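Local coordinates for protein putative glutathionylspermidine synthase (Methylobacillus flagellatus, PDB 3N6X) that is a putative glutathionylspermidine synthase of the circularly permuted ATP-grasp type 2 family and probably catalyses an ATP-dependent ligation, at residues Phe101-Gln109 and Val117-Arg128; Arg269-Asp279 and Gly306-Thr315. All blocks are in the same frame, centred on the assembly; numbering follows the deposited sequence.

Contact 1 (Phe101-Gln109 and Val117-Arg128); sequences FLHDVYHDQ and VPSSILANAQYR
Tyr106 and Tyr127 meet just past the C-terminal end of helix 81-105. The bond to Tyr106 CB points neither at the other segment nor away from it; the ring makes the crossing. With CG anti to the carbonyl carbon (chi1 -67°), the ring swings across to Tyr127 and Arg128. Tyr106 CD1 comes 3.6 Å from Tyr127 CE1. Tyr106 CE1 lies over one face of the Tyr127 ring, 3.4 Å from Tyr127 CE1. The planes are 24° apart, but the rings are slid so far that they barely overlap. Tyr106 CE1 is also 3.2 Å from Arg128 O, and Tyr106 CZ lies near Arg128 N. At the tip, Tyr106 OH accepts from Arg128 N at 3.0 Å, in a nearly straight bond (174°) with the donor in the ring plane. The same hydroxyl probably bonds to Gly314 O.

Tyr127 points its edge at the helix end, with Val105 O in its plane. Val105 O accepts from Gln109 NE2 at 2.8 Å, so the Gln109 side chain reaches back to the helix end. Farther along, Ile121 CD1 meets the edge of the Phe101 ring at Phe101 CZ, 3.7 Å away. Val117 CG2 approaches this ring more loosely. Helix 110-113 links the segments and packs on Phe101, Val117, Ile121 and Leu122.

The chemistry is mostly aromatic and aliphatic. The Tyr106 hydroxyl, gripped by Arg128 N and probably Gly314 O, fixes the ring between two loops.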
# COMPACT_ATOMS: atom_id res chain seq x y z
N PHE A 101 2.24 -14.58 11.50
CA PHE A 101 1.17 -15.42 10.96
C PHE A 101 1.69 -16.24 9.78
O PHE A 101 1.47 -17.45 9.74
CB PHE A 101 -0.04 -14.56 10.52
CG PHE A 101 -1.03 -15.33 9.68
CD1 PHE A 101 -1.84 -16.31 10.25
CD2 PHE A 101 -1.14 -15.09 8.32
CE1 PHE A 101 -2.73 -17.05 9.46
CE2 PHE A 101 -2.03 -15.83 7.52
CZ PHE A 101 -2.83 -16.80 8.10
N LEU A 102 2.43 -15.58 8.85
CA LEU A 102 3.01 -16.23 7.66
C LEU A 102 4.04 -17.30 8.02
O LEU A 102 4.01 -18.38 7.45
CB LEU A 102 3.57 -15.19 6.67
CG LEU A 102 2.49 -14.42 5.89
CD1 LEU A 102 3.05 -13.13 5.30
CD2 LEU A 102 1.85 -15.31 4.80
N HIS A 103 4.89 -17.04 9.02
CA HIS A 103 5.80 -18.06 9.52
C HIS A 103 4.99 -19.23 10.12
O HIS A 103 5.32 -20.39 9.89
CB HIS A 103 6.76 -17.47 10.57
CG HIS A 103 7.64 -18.50 11.19
ND1 HIS A 103 8.82 -18.90 10.59
CD2 HIS A 103 7.43 -19.26 12.29
CE1 HIS A 103 9.31 -19.86 11.36
NE2 HIS A 103 8.51 -20.11 12.40
N ASP A 104 3.93 -18.92 10.87
CA ASP A 104 3.11 -19.95 11.51
C ASP A 104 2.37 -20.86 10.49
O ASP A 104 2.47 -22.08 10.62
CB ASP A 104 2.14 -19.32 12.51
CG ASP A 104 1.46 -20.29 13.45
OD1 ASP A 104 2.07 -21.32 13.78
OD2 ASP A 104 0.37 -19.98 13.93
N VAL A 105 1.68 -20.27 9.45
CA VAL A 105 0.95 -21.09 8.45
C VAL A 105 1.81 -22.06 7.68
O VAL A 105 1.30 -23.06 7.16
CB VAL A 105 0.03 -20.31 7.47
CG1 VAL A 105 -1.23 -19.88 8.14
CG2 VAL A 105 0.75 -19.14 6.81
N TYR A 106 3.09 -21.70 7.48
CA TYR A 106 4.02 -22.53 6.71
C TYR A 106 4.91 -23.37 7.63
O TYR A 106 5.83 -24.03 7.16
CB TYR A 106 4.84 -21.66 5.75
CG TYR A 106 4.00 -21.04 4.66
CD1 TYR A 106 3.25 -21.83 3.79
CD2 TYR A 106 3.99 -19.66 4.46
CE1 TYR A 106 2.48 -21.26 2.78
CE2 TYR A 106 3.22 -19.08 3.45
CZ TYR A 106 2.47 -19.88 2.61
OH TYR A 106 1.70 -19.34 1.62
N HIS A 107 4.60 -23.38 8.94
CA HIS A 107 5.35 -24.17 9.91
C HIS A 107 4.43 -25.01 10.80
O HIS A 107 3.80 -25.91 10.28
CB HIS A 107 6.38 -23.31 10.69
CG HIS A 107 7.54 -22.89 9.83
ND1 HIS A 107 7.50 -21.71 9.08
CD2 HIS A 107 8.70 -23.54 9.55
CE1 HIS A 107 8.64 -21.67 8.41
NE2 HIS A 107 9.39 -22.75 8.65
N ASP A 108 4.33 -24.71 12.11
CA ASP A 108 3.52 -25.52 13.03
C ASP A 108 2.02 -25.24 13.00
O ASP A 108 1.26 -26.02 13.57
CB ASP A 108 4.07 -25.45 14.46
CG ASP A 108 5.47 -26.05 14.60
OD1 ASP A 108 5.83 -26.94 13.77
OD2 ASP A 108 6.20 -25.66 15.54
N GLN A 109 1.60 -24.16 12.31
CA GLN A 109 0.17 -23.79 12.20
C GLN A 109 -0.53 -23.75 13.56
O GLN A 109 -1.65 -24.24 13.70
CB GLN A 109 -0.56 -24.69 11.19
CG GLN A 109 0.07 -24.64 9.80
CD GLN A 109 -0.57 -25.57 8.80
OE1 GLN A 109 -1.19 -26.57 9.14
NE2 GLN A 109 -0.39 -25.27 7.52
N VAL A 117 -7.91 -19.40 13.71
CA VAL A 117 -8.08 -19.28 12.27
C VAL A 117 -8.56 -20.63 11.75
O VAL A 117 -7.96 -21.65 12.07
CB VAL A 117 -6.78 -18.80 11.54
CG1 VAL A 117 -6.93 -18.89 10.02
CG2 VAL A 117 -6.41 -17.37 11.95
N PRO A 118 -9.72 -20.67 11.04
CA PRO A 118 -10.22 -21.96 10.53
C PRO A 118 -9.25 -22.64 9.58
O PRO A 118 -8.47 -21.97 8.92
CB PRO A 118 -11.51 -21.57 9.79
CG PRO A 118 -11.87 -20.24 10.30
CD PRO A 118 -10.59 -19.55 10.64
N SER A 119 -9.37 -23.98 9.45
CA SER A 119 -8.53 -24.75 8.53
C SER A 119 -8.91 -24.50 7.06
O SER A 119 -8.16 -24.86 6.17
CB SER A 119 -8.61 -26.25 8.84
OG SER A 119 -9.79 -26.83 8.30
N SER A 120 -10.06 -23.83 6.82
CA SER A 120 -10.51 -23.50 5.46
C SER A 120 -9.54 -22.56 4.75
O SER A 120 -9.51 -22.52 3.52
CB SER A 120 -11.92 -22.92 5.47
OG SER A 120 -12.02 -21.82 6.36
N ILE A 121 -8.69 -21.85 5.53
CA ILE A 121 -7.63 -20.97 4.99
C ILE A 121 -6.69 -21.76 4.05
O ILE A 121 -6.12 -21.19 3.13
CB ILE A 121 -6.85 -20.25 6.15
CG1 ILE A 121 -6.07 -19.04 5.63
CG2 ILE A 121 -5.93 -21.22 6.93
CD1 ILE A 121 -6.05 -17.92 6.55
N LEU A 122 -6.56 -23.07 4.29
CA LEU A 122 -5.70 -23.95 3.49
C LEU A 122 -6.30 -24.25 2.10
O LEU A 122 -5.62 -24.84 1.26
CB LEU A 122 -5.38 -25.25 4.26
CG LEU A 122 -4.78 -25.06 5.66
CD1 LEU A 122 -4.51 -26.40 6.32
CD2 LEU A 122 -3.51 -24.23 5.61
N ALA A 123 -7.56 -23.82 1.86
CA ALA A 123 -8.21 -23.94 0.54
C ALA A 123 -7.86 -22.73 -0.33
O ALA A 123 -8.11 -22.74 -1.54
CB ALA A 123 -9.73 -24.04 0.71
N ASN A 124 -7.26 -21.69 0.28
CA ASN A 124 -6.88 -20.47 -0.42
C ASN A 124 -5.78 -20.73 -1.44
O ASN A 124 -4.77 -21.36 -1.12
CB ASN A 124 -6.45 -19.39 0.57
CG ASN A 124 -6.60 -18.00 0.03
OD1 ASN A 124 -6.05 -17.64 -1.02
ND2 ASN A 124 -7.37 -17.20 0.73
N ALA A 125 -6.00 -20.24 -2.69
CA ALA A 125 -5.06 -20.40 -3.81
C ALA A 125 -3.76 -19.68 -3.55
O ALA A 125 -2.73 -20.04 -4.13
CB ALA A 125 -5.69 -19.87 -5.09
N GLN A 126 -3.80 -18.67 -2.67
CA GLN A 126 -2.62 -17.89 -2.29
C GLN A 126 -1.73 -18.63 -1.27
O GLN A 126 -0.56 -18.27 -1.11
CB GLN A 126 -3.03 -16.51 -1.79
CG GLN A 126 -3.54 -15.58 -2.90
CD GLN A 126 -2.53 -15.43 -4.01
OE1 GLN A 126 -1.36 -15.11 -3.78
NE2 GLN A 126 -2.95 -15.69 -5.23
N TYR A 127 -2.27 -19.68 -0.61
CA TYR A 127 -1.47 -20.51 0.29
C TYR A 127 -0.61 -21.42 -0.59
O TYR A 127 -1.16 -22.15 -1.41
CB TYR A 127 -2.37 -21.35 1.24
CG TYR A 127 -1.59 -22.33 2.10
CD1 TYR A 127 -1.02 -21.93 3.30
CD2 TYR A 127 -1.33 -23.62 1.64
CE1 TYR A 127 -0.25 -22.82 4.06
CE2 TYR A 127 -0.55 -24.51 2.39
CZ TYR A 127 -0.02 -24.10 3.61
OH TYR A 127 0.74 -24.98 4.35
N ARG A 128 0.72 -21.33 -0.46
CA ARG A 128 1.65 -22.09 -1.32
C ARG A 128 2.25 -23.25 -0.56
O ARG A 128 3.14 -23.06 0.28
CB ARG A 128 2.75 -21.18 -1.90
CG ARG A 128 2.24 -19.90 -2.56
CD ARG A 128 1.96 -20.06 -4.03
NE ARG A 128 1.38 -18.84 -4.60
CZ ARG A 128 0.84 -18.77 -5.81
NH1 ARG A 128 0.80 -19.84 -6.59
NH2 ARG A 128 0.33 -17.63 -6.25

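Contact 2 (Arg269-Asp279 and Gly306-Thr315); sequences RVDVIYRRIDD and GVTLANAVGT
Arg275 reaches the 306-315 segment with both its backbone and its guanidinium. Its backbone N donates to Ala310 O. CG lies between the backbone N and the carbonyl carbon (chi1 61°), and the chain bends again at chi2. This course brings Arg275 NE to Asn311 O at 2.8 Å. Arg275 NH2 reaches Ala312 O at 2.9 Å. Ala312 O lies in the guanidinium plane, though the donor stands above the carbonyl plane; Asn311 O is tilted from the guanidinium plane. NH1 turns back to Ile277 O. Asp279 OD1 sits over one guanidinium face, 3.2 Å from Arg275 NH2, as a salt bridge of charges alone. Asp279 OD2 accepts from Gly314 N at 2.8 Å, on its syn side. Water 4 joins Asp279 OD2 to Thr315 OG1.

Upstream, strands 272-275 and 308-310 run parallel in register, their axes 22° apart. With helix 298-303 they form a beta-alpha-beta unit. Ile273 N and O bond to Thr308 O and Ala310 N, and Thr308 N donates to Asp271 O. Ile273 CB packs 3.8 Å from Leu309 CD2 on the face covered by helix 298-303, while Val272, Tyr274 and Ala310 face helix 199-209.

At the start of the pairing, Arg269 NH2 donates to Gly306 O at 3.1 Å, on a lone pair (N-H...O 169°). Water 1 bridges Arg269 NE, Val270 O and Gly306 O. Near the Arg275 end, a cis peptide precedes Asn311. Water 3 links Asn311 N to Arg275 O. Leu164 O bonds to both Thr315 OG1 and Asn311 ND2, and Ile144 O also holds the Asn311 amide.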
# COMPACT_ATOMS: atom_id res chain seq x y z
N ARG A 269 27.09 -13.97 -9.08
CA ARG A 269 26.10 -14.52 -8.14
C ARG A 269 25.16 -13.46 -7.56
O ARG A 269 25.61 -12.39 -7.16
CB ARG A 269 26.75 -15.34 -7.02
CG ARG A 269 25.76 -16.35 -6.44
CD ARG A 269 26.26 -17.03 -5.22
NE ARG A 269 25.18 -17.75 -4.54
CZ ARG A 269 25.36 -18.83 -3.80
NH1 ARG A 269 26.57 -19.36 -3.65
NH2 ARG A 269 24.33 -19.42 -3.21
N VAL A 270 23.86 -13.77 -7.54
CA VAL A 270 22.83 -12.89 -6.98
C VAL A 270 22.40 -13.46 -5.64
O VAL A 270 22.05 -14.64 -5.57
CB VAL A 270 21.64 -12.71 -7.96
CG1 VAL A 270 20.45 -12.05 -7.26
CG2 VAL A 270 22.07 -11.91 -9.20
N ASP A 271 22.47 -12.64 -4.57
CA ASP A 271 22.14 -13.13 -3.24
C ASP A 271 20.72 -12.79 -2.80
O ASP A 271 20.09 -13.58 -2.09
CB ASP A 271 23.18 -12.66 -2.21
CG ASP A 271 24.59 -13.07 -2.60
OD1 ASP A 271 24.86 -14.30 -2.67
OD2 ASP A 271 25.39 -12.17 -2.93
N VAL A 272 20.23 -11.60 -3.20
CA VAL A 272 18.89 -11.13 -2.83
C VAL A 272 18.19 -10.58 -4.06
O VAL A 272 18.75 -9.75 -4.78
CB VAL A 272 18.91 -10.07 -1.67
CG1 VAL A 272 17.49 -9.71 -1.24
CG2 VAL A 272 19.73 -10.56 -0.47
N ILE A 273 16.94 -11.03 -4.31
CA ILE A 273 16.13 -10.52 -5.41
C ILE A 273 14.92 -9.78 -4.85
O ILE A 273 14.08 -10.39 -4.16
CB ILE A 273 15.68 -11.64 -6.39
CG1 ILE A 273 16.88 -12.30 -7.09
CG2 ILE A 273 14.66 -11.11 -7.41
CD1 ILE A 273 16.58 -13.73 -7.66
N TYR A 274 14.82 -8.49 -5.14
CA TYR A 274 13.65 -7.71 -4.80
C TYR A 274 12.69 -7.97 -5.94
O TYR A 274 12.91 -7.48 -7.05
CB TYR A 274 14.03 -6.22 -4.66
CG TYR A 274 12.88 -5.24 -4.53
CD1 TYR A 274 11.67 -5.63 -3.95
CD2 TYR A 274 13.04 -3.90 -4.86
CE1 TYR A 274 10.61 -4.74 -3.83
CE2 TYR A 274 11.99 -2.99 -4.72
CZ TYR A 274 10.77 -3.41 -4.21
OH TYR A 274 9.73 -2.52 -4.08
N ARG A 275 11.74 -8.90 -5.74
CA ARG A 275 10.85 -9.30 -6.84
C ARG A 275 9.65 -8.39 -7.02
O ARG A 275 8.91 -8.14 -6.06
CB ARG A 275 10.44 -10.80 -6.76
CG ARG A 275 9.68 -11.20 -5.51
CD ARG A 275 8.50 -12.10 -5.82
NE ARG A 275 7.72 -12.38 -4.61
CZ ARG A 275 6.45 -12.01 -4.44
NH1 ARG A 275 5.80 -11.37 -5.41
NH2 ARG A 275 5.81 -12.29 -3.31
N ARG A 276 9.48 -7.87 -8.23
CA ARG A 276 8.31 -7.07 -8.57
C ARG A 276 7.47 -7.82 -9.60
O ARG A 276 6.80 -7.22 -10.45
CB ARG A 276 8.70 -5.64 -9.01
CG ARG A 276 9.29 -4.78 -7.86
CD ARG A 276 8.30 -4.46 -6.73
NE ARG A 276 7.18 -3.63 -7.20
CZ ARG A 276 7.13 -2.31 -7.07
NH1 ARG A 276 8.11 -1.66 -6.45
NH2 ARG A 276 6.11 -1.63 -7.56
N ILE A 277 7.51 -9.15 -9.52
CA ILE A 277 6.75 -10.08 -10.35
C ILE A 277 5.89 -10.94 -9.41
O ILE A 277 6.35 -11.24 -8.31
CB ILE A 277 7.72 -10.95 -11.20
CG1 ILE A 277 8.53 -10.09 -12.19
CG2 ILE A 277 6.99 -12.06 -11.92
CD1 ILE A 277 9.41 -10.84 -13.14
N ASP A 278 4.66 -11.32 -9.82
CA ASP A 278 3.81 -12.19 -9.00
C ASP A 278 4.41 -13.57 -8.88
O ASP A 278 5.07 -14.04 -9.81
CB ASP A 278 2.40 -12.29 -9.60
CG ASP A 278 1.56 -11.04 -9.44
OD1 ASP A 278 1.60 -10.42 -8.34
OD2 ASP A 278 0.81 -10.71 -10.39
N ASP A 279 4.16 -14.26 -7.73
CA ASP A 279 4.60 -15.65 -7.47
C ASP A 279 4.42 -16.53 -8.68
O ASP A 279 5.32 -17.25 -9.05
CB ASP A 279 3.78 -16.27 -6.31
CG ASP A 279 4.15 -15.79 -4.95
OD1 ASP A 279 5.15 -15.06 -4.83
OD2 ASP A 279 3.45 -16.17 -3.98
N GLY A 306 19.82 -20.85 -1.22
CA GLY A 306 20.84 -20.29 -2.11
C GLY A 306 20.60 -18.86 -2.54
O GLY A 306 21.47 -18.24 -3.16
N VAL A 307 19.40 -18.33 -2.23
CA VAL A 307 19.00 -16.96 -2.58
C VAL A 307 17.85 -16.50 -1.66
O VAL A 307 17.15 -17.33 -1.08
CB VAL A 307 18.61 -16.85 -4.11
CG1 VAL A 307 17.19 -17.40 -4.38
CG2 VAL A 307 18.74 -15.41 -4.62
N THR A 308 17.66 -15.18 -1.54
CA THR A 308 16.54 -14.61 -0.81
C THR A 308 15.63 -13.89 -1.80
O THR A 308 16.11 -13.10 -2.61
CB THR A 308 17.00 -13.63 0.28
OG1 THR A 308 17.80 -14.33 1.22
CG2 THR A 308 15.82 -12.96 1.01
N LEU A 309 14.31 -14.16 -1.72
CA LEU A 309 13.29 -13.45 -2.49
C LEU A 309 12.55 -12.51 -1.57
O LEU A 309 12.24 -12.87 -0.43
CB LEU A 309 12.30 -14.43 -3.16
CG LEU A 309 12.90 -15.42 -4.20
CD1 LEU A 309 11.84 -16.31 -4.78
CD2 LEU A 309 13.62 -14.68 -5.32
N ALA A 310 12.35 -11.28 -2.01
CA ALA A 310 11.67 -10.27 -1.21
C ALA A 310 10.71 -9.49 -2.10
O ALA A 310 11.14 -8.92 -3.08
CB ALA A 310 12.70 -9.33 -0.59
N ASN A 311 9.39 -9.54 -1.82
CA ASN A 311 8.80 -10.28 -0.70
C ASN A 311 8.85 -11.79 -0.95
O ASN A 311 9.01 -12.24 -2.09
CB ASN A 311 7.35 -9.83 -0.47
CG ASN A 311 7.23 -8.43 0.09
OD1 ASN A 311 8.21 -7.77 0.46
ND2 ASN A 311 6.01 -7.96 0.24
N ALA A 312 8.78 -12.57 0.13
CA ALA A 312 8.80 -14.02 0.07
C ALA A 312 7.67 -14.54 -0.81
O ALA A 312 6.66 -13.85 -0.99
CB ALA A 312 8.65 -14.60 1.47
N VAL A 313 7.82 -15.77 -1.32
CA VAL A 313 6.78 -16.47 -2.05
C VAL A 313 5.70 -16.90 -1.01
O VAL A 313 6.05 -17.29 0.10
CB VAL A 313 7.40 -17.71 -2.80
CG1 VAL A 313 6.31 -18.66 -3.31
CG2 VAL A 313 8.31 -17.27 -3.94
N GLY A 314 4.42 -16.79 -1.38
CA GLY A 314 3.31 -17.23 -0.53
C GLY A 314 2.78 -16.23 0.49
O GLY A 314 2.08 -16.64 1.42
N THR A 315 3.09 -14.92 0.33
CA THR A 315 2.58 -13.91 1.26
C THR A 315 1.10 -13.61 1.02
O THR A 315 0.44 -13.04 1.90
CB THR A 315 3.40 -12.61 1.20
OG1 THR A 315 3.29 -12.06 -0.12
CG2 THR A 315 4.86 -12.82 1.57
O HOH W 1 22.45 -17.31 -5.39
O HOH W 2 23.08 -16.27 -1.52
O HOH W 3 7.59 -8.19 -3.70
O HOH W 4 3.08 -13.37 -2.66

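In the fold
Both contacts are largely buried, but contact 1 includes the exposed Leu122, and contact 2 has Arg269 at its exposed end. Contact 1 joins a helix end to a nearby loop through rings and aliphatic side chains. Contact 2 joins two neighbouring strands of a mixed sheet through a backbone ladder, then continues through charged side chains and waters. They hold different secondary-structure elements and their centres lie about 20 Å apart, yet their ends meet where Tyr106 reaches Gly314. Arg128 CG packs on Gly314 CA at the same place. Arg128 NE also forms a long, weak ion pair with Asp279 OD2. Gly314, in the loop after strand 308-310, thus touches both segments of contact 1.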